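Local coordinates for betaine aldehyde dehydrogenase (Staphylococcus aureus subsp. aureus COL, PDB 4QTO), which catalyses the oxidation of betaine aldehyde to glycine betaine, probably using NAD as the electron acceptor, at residues E70-A75 with G241-G246; L120-T125 with N181-Q186; L211-V216 with I230-G235. All coordinates share one frame; numbering follows the deposited sequence. Where two conformers were deposited one is given.

In the fold
All three contacts belong to the Rossmann-like part of the chain and its helical surroundings. Interaction 3 is buried and wholly apolar, joining helix 211-223 to strand 230-232 and the residues just after it. Interaction 1 pairs helix 237-246, which follows that strand, with helix 69-85; it is largely apolar, though one wall is the stem of a glutamate, and lies farther out, only partly buried. The two touch where Ile233 packs on the backbone of Asp71 and on Ala72 and Ala75. Interaction 2, the most central, is buried yet partly polar, with a shared water and a lysine; Asp121 probably hydrogen-bonds Leu211 N of interaction 3, while Pro183 and Leu184 pack on Thr212.

Interaction 1 of 3, residues E70-A75 with G241-G246; sequences EDAERA and GDVMSG
Val243 lies against Ala72 and Glu73, chiefly through one of its two methyl groups. CG1 stands 3.5 Å from Glu73 CG, the closest approach between 70-75 and 241-246, and also comes 4.0 Å from Ala72 CB. CG2 sits farther along the same glutamate. With CG1 anti to the backbone N of Val243 (chi1 169°), the branched end spreads over the glutamate stem, and the two side chains cross at about a right angle. A beta-branched valine suits this position because it presents two methyls on a short, stiff stem. Glu73 contributes methylene to the interface, while its chain, extended in the conformer given, carries the carboxylate toward the partly exposed margin of the contact.

On the inner side the short methyl of Ala72 points at the other helix and also meets Met244, whose CG, in the conformer given, is 4.3 Å from Ala72 CB. The motif is a helix pair, 69-85 with 237-246, whose short segments run nearly parallel, crossing at -25° with a closest axis approach of 9.0 Å. Helix 237-246 follows strand 230-232 of the Rossmann-like sheet. Both helices also reach that sheet: Ala75 and Met244 each pack on Val202 of strand 200-204, so the flexible methionine bridges the neighbouring helix and the strands.

Farther out, polar groups of each helix are bonded within the chain. Near the C-terminal end of helix 237-246, Ser245 OG donates to Gly241 O over 3.0 Å, and Ser245 N reaches the same oxygen from the opposite face of its carbonyl plane. Asn268 bonds both Ser245 OG and Asp242 OD1. On the other helix Asp71 OD2 accepts from the backbone N of Ala45 and Thr68 and from Gln35 NE2, a fitting task for a buried carboxylate near a helix start.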
loop_
_atom_site.group_PDB
_atom_site.type_symbol
_atom_site.label_atom_id
_atom_site.label_comp_id
_atom_site.label_asym_id
_atom_site.label_seq_id
_atom_site.Cartn_x
_atom_site.Cartn_y
_atom_site.Cartn_z
ATOM N N GLU A 70 22.689 8.670 35.611
ATOM C CA GLU A 70 23.790 9.165 34.794
ATOM C C GLU A 70 24.195 8.121 33.757
ATOM O O GLU A 70 24.614 8.468 32.657
ATOM C CB GLU A 70 24.986 9.601 35.622
ATOM C CG GLU A 70 24.739 10.868 36.453
ATOM C CD GLU A 70 23.851 10.655 37.665
ATOM O OE1 GLU A 70 23.823 9.539 38.242
ATOM O OE2 GLU A 70 23.191 11.632 38.080
ATOM N N ASP A 71 24.131 6.837 34.133
ATOM C CA ASP A 71 24.417 5.755 33.158
ATOM C C ASP A 71 23.360 5.828 32.015
ATOM O O ASP A 71 23.701 5.735 30.817
ATOM C CB ASP A 71 24.335 4.379 33.823
ATOM C CG ASP A 71 25.486 4.095 34.788
ATOM O OD1 ASP A 71 26.606 4.591 34.560
ATOM O OD2 ASP A 71 25.260 3.320 35.756
ATOM N N ALA A 72 22.087 6.017 32.366
ATOM C CA ALA A 72 21.020 6.070 31.365
ATOM C C ALA A 72 21.241 7.267 30.448
ATOM O O ALA A 72 21.088 7.165 29.234
ATOM C CB ALA A 72 19.636 6.153 32.015
ATOM N N GLU A 73 21.615 8.409 31.032
ATOM C CA GLU A 73 21.897 9.602 30.241
ATOM C C GLU A 73 23.072 9.349 29.285
ATOM O O GLU A 73 23.019 9.723 28.104
ATOM C CB GLU A 73 22.246 10.787 31.177
ATOM C CG GLU A 73 21.102 11.365 32.003
ATOM C CD GLU A 73 21.565 12.237 33.185
ATOM O OE1 GLU A 73 22.771 12.563 33.288
ATOM O OE2 GLU A 73 20.723 12.592 34.033
ATOM N N ARG A 74 24.127 8.704 29.773
ATOM C CA ARG A 74 25.283 8.407 28.926
ATOM C C ARG A 74 24.899 7.491 27.739
ATOM O O ARG A 74 25.357 7.697 26.600
ATOM C CB ARG A 74 26.444 7.784 29.742
ATOM C CG ARG A 74 27.741 7.768 28.963
ATOM C CD ARG A 74 28.952 7.439 29.833
ATOM N NE ARG A 74 29.021 6.053 30.276
ATOM C CZ ARG A 74 29.504 5.041 29.555
ATOM N NH1 ARG A 74 29.928 5.220 28.307
ATOM N NH2 ARG A 74 29.535 3.841 30.090
ATOM N N ALA A 75 24.035 6.526 27.998
ATOM C CA ALA A 75 23.543 5.631 26.943
ATOM C C ALA A 75 22.727 6.380 25.895
ATOM O O ALA A 75 22.896 6.191 24.687
ATOM C CB ALA A 75 22.695 4.535 27.525
ATOM N N GLY A 241 13.919 5.613 35.043
ATOM C CA GLY A 241 12.773 5.713 34.137
ATOM C C GLY A 241 12.489 7.124 33.696
ATOM O O GLY A 241 12.145 7.353 32.515
ATOM N N ASP A 242 12.647 8.080 34.612
ATOM C CA ASP A 242 12.426 9.470 34.263
ATOM C C ASP A 242 13.387 9.969 33.201
ATOM O O ASP A 242 12.998 10.746 32.314
ATOM C CB ASP A 242 12.463 10.374 35.490
ATOM C CG ASP A 242 11.205 10.256 36.347
ATOM O OD1 ASP A 242 10.191 9.653 35.901
ATOM O OD2 ASP A 242 11.243 10.786 37.470
ATOM N N VAL A 243 14.670 9.571 33.275
ATOM C CA VAL A 243 15.608 9.970 32.223
ATOM C C VAL A 243 15.253 9.324 30.890
ATOM O O VAL A 243 15.275 9.977 29.848
ATOM C CB VAL A 243 17.079 9.603 32.616
ATOM C CG1 VAL A 243 18.052 9.745 31.452
ATOM C CG2 VAL A 243 17.526 10.453 33.780
ATOM N N MET A 244 14.878 8.054 30.916
ATOM C CA MET A 244 14.539 7.361 29.678
ATOM C C MET A 244 13.302 7.906 28.990
ATOM O O MET A 244 13.219 7.882 27.762
ATOM C CB MET A 244 14.405 5.868 29.915
ATOM C CG MET A 244 15.746 5.264 30.301
ATOM S SD MET A 244 15.666 3.470 30.480
ATOM C CE MET A 244 15.426 3.027 28.735
ATOM N N SER A 245 12.361 8.435 29.766
ATOM C CA SER A 245 11.145 8.978 29.157
ATOM C C SER A 245 11.190 10.486 28.962
ATOM O O SER A 245 10.427 11.018 28.150
ATOM C CB SER A 245 9.918 8.627 29.975
ATOM O OG SER A 245 10.059 9.066 31.314
ATOM N N GLY A 246 12.061 11.177 29.674
ATOM C CA GLY A 246 12.072 12.633 29.664
ATOM C C GLY A 246 13.256 13.344 29.055
ATOM O O GLY A 246 13.328 14.568 29.133
#

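Interaction 2 of 3, residues L120-T125 with N181-Q186; sequences LDTGKT and NYPLLQ
Lys124 crosses Tyr182 at about a right angle, its aliphatic chain running past the ring toward a water that lies between the segments. CB starts out toward 181-186, and CG lies between the backbone N and the carbonyl carbon (chi1 73°). The chain then runs extended to CD, which comes 4.0 Å from Tyr182 CE1. CE lies 3.9 Å from the same Tyr182 CE1 and approaches the ring obliquely. A bend at the last torsion (chi4 -65°) carries Lys124 NZ to the water at 2.6 Å. The ammonium also forms a salt bridge with Asp132 and a hydrogen bond with Ser129, both of helix 126-146, so a long lysine suits a place where methylenes must pass an aromatic before the charge finds its partners.

The same water donates to Thr122 OG1 and, at 2.8 Å, to Asn181 O, linking the two segments although no direct hydrogen bond joins them. Thr122 serves both chemistries: OG1 takes the water and also bonds Glu118 O, while CG2 abuts CD of the Pro183 ring, 3.6 Å away, with Pro183 CG also near.

Segment 181-186 probably borders the active-site cleft: a triethylene glycol, probably from the crystallisation liquor but perhaps marking a pocket, lies about 4 Å from the Tyr182 side chain, and a di(hydroxyethyl)ether about 5 Å from that of Asn181. The contact joins the end of helix 111-122 to the start of helix 183-197, beside helix 126-146, with Thr212 of helix 211-223 packing against Pro183.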
loop_
_atom_site.group_PDB
_atom_site.type_symbol
_atom_site.label_atom_id
_atom_site.label_comp_id
_atom_site.label_asym_id
_atom_site.label_seq_id
_atom_site.Cartn_x
_atom_site.Cartn_y
_atom_site.Cartn_z
ATOM N N LEU A 120 13.698 -20.013 34.284
ATOM C CA LEU A 120 14.351 -19.796 35.577
ATOM C C LEU A 120 13.995 -18.418 36.144
ATOM O O LEU A 120 13.717 -18.282 37.333
ATOM C CB LEU A 120 15.875 -19.897 35.436
ATOM C CG LEU A 120 16.677 -19.808 36.733
ATOM C CD1 LEU A 120 16.460 -21.049 37.562
ATOM C CD2 LEU A 120 18.155 -19.640 36.409
ATOM N N ASP A 121 14.014 -17.404 35.280
ATOM C CA ASP A 121 13.793 -16.013 35.700
ATOM C C ASP A 121 12.326 -15.678 35.955
ATOM O O ASP A 121 11.987 -14.900 36.864
ATOM C CB ASP A 121 14.339 -15.091 34.579
ATOM C CG ASP A 121 14.808 -13.688 35.071
ATOM O OD1 ASP A 121 14.795 -13.402 36.288
ATOM O OD2 ASP A 121 15.182 -12.861 34.179
ATOM N N THR A 122 11.430 -16.238 35.144
ATOM C CA THR A 122 10.018 -15.829 35.215
ATOM C C THR A 122 9.057 -16.852 35.781
ATOM O O THR A 122 7.898 -16.521 36.026
ATOM C CB THR A 122 9.468 -15.447 33.835
ATOM O OG1 THR A 122 9.327 -16.623 33.009
ATOM C CG2 THR A 122 10.357 -14.397 33.151
ATOM N N GLY A 123 9.491 -18.111 35.866
ATOM C CA GLY A 123 8.696 -19.152 36.496
ATOM C C GLY A 123 7.768 -19.931 35.587
ATOM O O GLY A 123 7.278 -20.978 35.995
ATOM N N LYS A 124 7.536 -19.464 34.360
ATOM C CA LYS A 124 6.580 -20.178 33.477
ATOM C C LYS A 124 7.157 -21.505 33.009
ATOM O O LYS A 124 8.354 -21.734 33.098
ATOM C CB LYS A 124 6.085 -19.327 32.304
ATOM C CG LYS A 124 7.073 -19.093 31.206
ATOM C CD LYS A 124 6.343 -18.265 30.147
ATOM C CE LYS A 124 7.054 -18.308 28.837
ATOM N NZ LYS A 124 8.388 -17.674 28.886
ATOM N N THR A 125 6.286 -22.382 32.513
ATOM C CA THR A 125 6.744 -23.685 32.096
ATOM C C THR A 125 7.768 -23.650 30.971
ATOM O O THR A 125 7.763 -22.765 30.125
ATOM C CB THR A 125 5.600 -24.631 31.694
ATOM O OG1 THR A 125 5.001 -24.181 30.475
ATOM C CG2 THR A 125 4.583 -24.801 32.792
ATOM N N ASN A 181 6.754 -10.177 32.475
ATOM C CA ASN A 181 6.053 -11.428 32.165
ATOM C C ASN A 181 6.663 -12.254 31.031
ATOM O O ASN A 181 6.868 -13.473 31.189
ATOM C CB ASN A 181 4.543 -11.220 32.019
ATOM C CG ASN A 181 4.149 -10.255 30.929
ATOM O OD1 ASN A 181 4.969 -9.537 30.329
ATOM N ND2 ASN A 181 2.853 -10.240 30.640
ATOM N N TYR A 182 6.978 -11.586 29.932
ATOM C CA TYR A 182 7.601 -12.233 28.760
ATOM C C TYR A 182 8.739 -11.317 28.343
ATOM O O TYR A 182 8.663 -10.578 27.354
ATOM C CB TYR A 182 6.586 -12.366 27.625
ATOM C CG TYR A 182 5.456 -13.299 27.925
ATOM C CD1 TYR A 182 5.562 -14.621 27.641
ATOM C CD2 TYR A 182 4.278 -12.842 28.499
ATOM C CE1 TYR A 182 4.526 -15.507 27.926
ATOM C CE2 TYR A 182 3.229 -13.705 28.774
ATOM C CZ TYR A 182 3.347 -15.033 28.464
ATOM O OH TYR A 182 2.321 -15.916 28.718
ATOM N N PRO A 183 9.827 -11.350 29.099
ATOM C CA PRO A 183 10.903 -10.386 28.867
ATOM C C PRO A 183 11.519 -10.383 27.486
ATOM O O PRO A 183 11.592 -9.328 26.849
ATOM C CB PRO A 183 11.956 -10.750 29.930
ATOM C CG PRO A 183 11.208 -11.466 30.969
ATOM C CD PRO A 183 10.066 -12.165 30.293
ATOM N N LEU A 184 11.967 -11.531 27.024
ATOM C CA LEU A 184 12.603 -11.544 25.736
ATOM C C LEU A 184 11.607 -11.355 24.602
ATOM O O LEU A 184 11.941 -10.732 23.583
ATOM C CB LEU A 184 13.453 -12.806 25.560
ATOM C CG LEU A 184 14.320 -12.794 24.310
ATOM C CD1 LEU A 184 15.235 -11.588 24.247
ATOM C CD2 LEU A 184 15.090 -14.093 24.195
ATOM N N LEU A 185 10.411 -11.899 24.727
ATOM C CA LEU A 185 9.421 -11.739 23.681
ATOM C C LEU A 185 9.114 -10.257 23.483
ATOM O O LEU A 185 9.149 -9.745 22.353
ATOM C CB LEU A 185 8.145 -12.483 24.022
ATOM C CG LEU A 185 7.012 -12.363 23.022
ATOM C CD1 LEU A 185 7.398 -13.038 21.695
ATOM C CD2 LEU A 185 5.750 -12.984 23.629
ATOM N N GLN A 186 8.841 -9.540 24.578
ATOM C CA GLN A 186 8.504 -8.125 24.456
ATOM C C GLN A 186 9.713 -7.318 23.997
ATOM O O GLN A 186 9.553 -6.355 23.257
ATOM C CB GLN A 186 7.922 -7.602 25.772
ATOM C CG GLN A 186 6.618 -8.273 26.140
ATOM C CD GLN A 186 5.540 -8.151 25.077
ATOM O OE1 GLN A 186 5.086 -7.051 24.738
ATOM N NE2 GLN A 186 5.066 -9.291 24.595
HETATM O O HOH W 1 8.424 -15.659 30.561
#

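Interaction 3 of 3, residues L211-V216 with I230-G235; sequences LTTIRV and INLILG
The helical backbone of 211-216 passes beside the extended chain of 230-235, closest at Ile214 and Leu232, whose CA atoms are 7.7 Å apart. Leu232 fills this interval with both branches. Its CG lies anti to the backbone N (chi1 172°), which sends the isobutyl group toward the helix. Leu232 CD1 comes 3.8 Å from Thr213 CG2, for the threonine turns its methyl, not its hydroxyl, to the leucine. Leu232 CD2 reaches the helix itself, 3.9 Å from Ile214 CA. It also touches Ile214 CG1 at 4.0 Å. A forked leucine suits this place, since one residue can cover two successive positions of the helix.

Strand 200-204, helix 211-223 and strand 230-232 form a beta-alpha-beta unit with parallel strands, the building block of the Rossmann-like domain. Here the crossover helix is packed onto its second strand and the residues just beyond it. Thr213 also touches Met203 of the first strand, and Pro205 packs on both Thr213 and Leu232.

Two residues on, Leu234 again faces the helix. Ile214 extends its chain beyond CG1 to place CD1 4.0 Å from Leu234 CD1, the two side chains meeting at about a right angle. Isoleucine suits the position because its longer branch can reach Leu234 while CG1 rests on Leu232. Ile233, between the leucines, packs instead on Val202 and Ile37.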
loop_
_atom_site.group_PDB
_atom_site.type_symbol
_atom_site.label_atom_id
_atom_site.label_comp_id
_atom_site.label_asym_id
_atom_site.label_seq_id
_atom_site.Cartn_x
_atom_site.Cartn_y
_atom_site.Cartn_z
ATOM N N LEU A 211 17.537 -11.455 32.772
ATOM C CA LEU A 211 18.478 -12.481 32.280
ATOM C C LEU A 211 18.508 -12.712 30.769
ATOM O O LEU A 211 19.583 -12.635 30.150
ATOM C CB LEU A 211 18.294 -13.798 33.010
ATOM C CG LEU A 211 18.402 -13.698 34.525
ATOM C CD1 LEU A 211 18.215 -15.082 35.139
ATOM C CD2 LEU A 211 19.705 -13.099 34.990
ATOM N N THR A 212 17.362 -12.997 30.166
ATOM C CA THR A 212 17.373 -13.237 28.729
ATOM C C THR A 212 17.680 -11.960 27.932
ATOM O O THR A 212 18.157 -12.041 26.794
ATOM C CB THR A 212 16.062 -13.866 28.242
ATOM O OG1 THR A 212 14.982 -13.028 28.672
ATOM C CG2 THR A 212 15.916 -15.289 28.728
ATOM N N THR A 213 17.404 -10.784 28.499
ATOM C CA THR A 213 17.698 -9.518 27.813
ATOM C C THR A 213 19.229 -9.288 27.759
ATOM O O THR A 213 19.792 -8.871 26.745
ATOM C CB THR A 213 16.907 -8.343 28.405
ATOM O OG1 THR A 213 15.495 -8.654 28.383
ATOM C CG2 THR A 213 17.153 -7.072 27.619
ATOM N N ILE A 214 19.898 -9.562 28.870
ATOM C CA ILE A 214 21.353 -9.515 28.881
ATOM C C ILE A 214 21.855 -10.493 27.812
ATOM O O ILE A 214 22.735 -10.153 27.011
ATOM C CB ILE A 214 21.901 -9.910 30.273
ATOM C CG1 ILE A 214 21.580 -8.829 31.312
ATOM C CG2 ILE A 214 23.412 -10.121 30.195
ATOM C CD1 ILE A 214 21.831 -9.277 32.742
ATOM N N ARG A 215 21.298 -11.713 27.772
ATOM C CA ARG A 215 21.785 -12.713 26.790
ATOM C C ARG A 215 21.588 -12.242 25.366
ATOM O O ARG A 215 22.508 -12.395 24.538
ATOM C CB ARG A 215 21.132 -14.081 27.021
ATOM C CG ARG A 215 21.682 -15.186 26.147
ATOM C CD ARG A 215 23.131 -15.497 26.477
ATOM N NE ARG A 215 23.624 -16.598 25.618
ATOM C CZ ARG A 215 24.640 -16.513 24.772
ATOM N NH1 ARG A 215 25.417 -15.429 24.706
ATOM N NH2 ARG A 215 24.943 -17.566 24.020
ATOM N N VAL A 216 20.425 -11.660 25.051
ATOM C CA VAL A 216 20.195 -11.219 23.669
ATOM C C VAL A 216 21.165 -10.078 23.301
ATOM O O VAL A 216 21.584 -9.989 22.140
ATOM C CB VAL A 216 18.721 -10.896 23.347
ATOM C CG1 VAL A 216 18.319 -9.530 23.873
ATOM C CG2 VAL A 216 18.530 -10.968 21.866
ATOM N N ILE A 230 23.119 0.139 19.935
ATOM C CA ILE A 230 22.355 -0.619 20.923
ATOM C C ILE A 230 22.951 -0.382 22.305
ATOM O O ILE A 230 24.176 -0.328 22.478
ATOM C CB ILE A 230 22.267 -2.127 20.603
ATOM C CG1 ILE A 230 23.642 -2.804 20.595
ATOM C CG2 ILE A 230 21.549 -2.323 19.284
ATOM C CD1 ILE A 230 23.585 -4.308 20.393
ATOM N N ASN A 231 22.091 -0.199 23.302
ATOM C CA ASN A 231 22.527 0.004 24.663
ATOM C C ASN A 231 21.505 -0.644 25.606
ATOM O O ASN A 231 20.279 -0.620 25.336
ATOM C CB ASN A 231 22.627 1.488 25.025
ATOM C CG ASN A 231 23.445 2.300 24.034
ATOM O OD1 ASN A 231 24.649 2.520 24.227
ATOM N ND2 ASN A 231 22.807 2.718 22.956
ATOM N N LEU A 232 22.013 -1.205 26.686
ATOM C CA LEU A 232 21.235 -1.885 27.705
ATOM C C LEU A 232 21.516 -1.264 29.064
ATOM O O LEU A 232 22.664 -1.269 29.542
ATOM C CB LEU A 232 21.624 -3.384 27.731
ATOM C CG LEU A 232 21.055 -4.255 28.860
ATOM C CD1 LEU A 232 19.551 -4.323 28.802
ATOM C CD2 LEU A 232 21.648 -5.671 28.844
ATOM N N ILE A 233 20.471 -0.744 29.688
ATOM C CA ILE A 233 20.530 -0.220 31.046
ATOM C C ILE A 233 19.820 -1.222 31.933
ATOM O O ILE A 233 18.786 -1.785 31.539
ATOM C CB ILE A 233 19.817 1.138 31.114
ATOM C CG1 ILE A 233 20.603 2.186 30.329
ATOM C CG2 ILE A 233 19.624 1.597 32.558
ATOM C CD1 ILE A 233 21.985 2.484 30.823
ATOM N N LEU A 234 20.333 -1.430 33.138
ATOM C CA LEU A 234 19.732 -2.353 34.062
ATOM C C LEU A 234 19.393 -1.582 35.326
ATOM O O LEU A 234 20.250 -0.881 35.868
ATOM C CB LEU A 234 20.680 -3.486 34.413
ATOM C CG LEU A 234 21.144 -4.395 33.267
ATOM C CD1 LEU A 234 22.211 -5.375 33.723
ATOM C CD2 LEU A 234 19.992 -5.150 32.638
ATOM N N GLY A 235 18.186 -1.732 35.787
ATOM C CA GLY A 235 17.859 -1.087 37.047
ATOM C C GLY A 235 16.426 -0.733 37.260
ATOM O O GLY A 235 15.598 -0.967 36.422
#